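Local coordinates for hypothetical protein TM1010 (PDB 2F4P), which is a hypothetical protein of unknown function from Thermotoga maritima that has a cupin domain and whose regular structure is mainly antiparallel beta-strand, at residues K23-S26 and D27-T30. Residues are numbered along the deposited sequence; the frame is centred on the assembly and turned at random.
Sequences KGSS and DFFT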
loop_
_atom_site.group_PDB
_atom_site.type_symbol
_atom_site.label_atom_id
_atom_site.label_comp_id
_atom_site.label_asym_id
_atom_site.label_seq_id
_atom_site.Cartn_x
_atom_site.Cartn_y
_atom_site.Cartn_z
ATOM N N LYS A 23 -15.149 -11.924 -6.228
ATOM C CA LYS A 23 -16.165 -11.620 -5.249
ATOM C C LYS A 23 -15.750 -12.285 -3.958
ATOM O O LYS A 23 -15.361 -13.451 -3.963
ATOM C CB LYS A 23 -17.539 -12.122 -5.687
ATOM C CG LYS A 23 -18.672 -11.600 -4.796
ATOM C CD LYS A 23 -20.034 -11.590 -5.491
ATOM C CE LYS A 23 -21.083 -10.836 -4.656
ATOM N NZ LYS A 23 -21.183 -11.413 -3.277
ATOM N N GLY A 24 -15.816 -11.528 -2.865
ATOM C CA GLY A 24 -15.522 -12.039 -1.533
ATOM C C GLY A 24 -16.413 -13.188 -1.132
ATOM O O GLY A 24 -17.622 -13.110 -1.254
ATOM N N SER A 25 -15.802 -14.265 -0.650
ATOM C CA SER A 25 -16.556 -15.437 -0.233
ATOM C C SER A 25 -17.339 -15.118 1.024
ATOM O O SER A 25 -16.857 -14.408 1.907
ATOM C CB SER A 25 -15.626 -16.628 0.053
ATOM O OG SER A 25 -16.366 -17.659 0.691
ATOM N N SER A 26 -18.549 -15.656 1.095
ATOM C CA SER A 26 -19.380 -15.559 2.297
ATOM C C SER A 26 -18.743 -16.244 3.503
ATOM O O SER A 26 -19.200 -16.031 4.618
ATOM C CB SER A 26 -20.759 -16.152 2.050
ATOM O OG SER A 26 -20.646 -17.489 1.617
ATOM N N ASP A 27 -17.713 -17.068 3.279
ATOM C CA ASP A 27 -16.896 -17.636 4.365
ATOM C C ASP A 27 -16.222 -16.549 5.197
ATOM O O ASP A 27 -15.972 -16.739 6.375
ATOM C CB ASP A 27 -15.756 -18.509 3.813
ATOM C CG ASP A 27 -16.223 -19.871 3.285
ATOM O OD1 ASP A 27 -17.445 -20.171 3.253
ATOM O OD2 ASP A 27 -15.320 -20.631 2.881
ATOM N N PHE A 28 -15.881 -15.426 4.563
ATOM C CA PHE A 28 -15.082 -14.393 5.216
ATOM C C PHE A 28 -15.724 -13.012 5.271
ATOM O O PHE A 28 -15.230 -12.153 5.997
ATOM C CB PHE A 28 -13.752 -14.232 4.482
ATOM C CG PHE A 28 -13.078 -15.525 4.171
ATOM C CD1 PHE A 28 -12.603 -16.335 5.199
ATOM C CD2 PHE A 28 -12.940 -15.955 2.858
ATOM C CE1 PHE A 28 -11.984 -17.539 4.930
ATOM C CE2 PHE A 28 -12.333 -17.169 2.580
ATOM C CZ PHE A 28 -11.846 -17.957 3.619
ATOM N N PHE A 29 -16.746 -12.789 4.445
ATOM C CA PHE A 29 -17.377 -11.475 4.279
ATOM C C PHE A 29 -18.882 -11.557 4.405
ATOM O O PHE A 29 -19.484 -12.549 4.032
ATOM C CB PHE A 29 -17.063 -10.893 2.900
ATOM C CG PHE A 29 -15.595 -10.730 2.619
ATOM C CD1 PHE A 29 -14.912 -9.630 3.096
ATOM C CD2 PHE A 29 -14.902 -11.675 1.858
ATOM C CE1 PHE A 29 -13.563 -9.470 2.842
ATOM C CE2 PHE A 29 -13.535 -11.517 1.600
ATOM C CZ PHE A 29 -12.876 -10.416 2.100
ATOM N N THR A 30 -19.472 -10.477 4.904
ATOM C CA THR A 30 -20.904 -10.239 4.889
ATOM C C THR A 30 -21.180 -9.207 3.815
ATOM O O THR A 30 -20.535 -8.155 3.756
ATOM C CB THR A 30 -21.368 -9.661 6.250
ATOM O OG1 THR A 30 -21.082 -10.601 7.291
ATOM C CG2 THR A 30 -22.841 -9.316 6.242
HETATM O O HOH W 1 -21.055 -14.242 5.846
#
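Phe29 brings CD2 and CE2 of its ring obliquely up to Gly24 CA, with CD2 standing 3.5 Å from Gly24 CA. The carbonyl of Ser25 reaches the same ring at its edge, Ser25 O lying 3.4 Å from Phe29 CD2. That oxygen also takes two backbone bonds. Phe28 N gives the straighter one, 3.0 Å to Ser25 O with 162° at the hydrogen, but from well above the carbonyl plane. Phe29 N, also 3.0 Å from Ser25 O, lies in that plane and bends more, to 138°. Ser25 turns OG anti to its own N (chi1 169°), which carries the hydroxyl to Asp27 N at 3.0 Å, while its CB rests obliquely near the Phe28 ring. One face of that ring is covered by Asp27 CB. A water donates to both Ser26 O and Phe29 O, linking them across the turn. Outside the turn, Phe28 meets the Trp131 ring, and Phe29 touches Val35 and Thr61. Asp27 N on Ser25 OG, with Phe28 N and Phe29 N on Ser25 O, defines an ST motif over a type I beta-turn (25-28), a surface turn carrying the cupin chain from strand 22-23, at the edge of one antiparallel sheet, to strand 29-30 of the other.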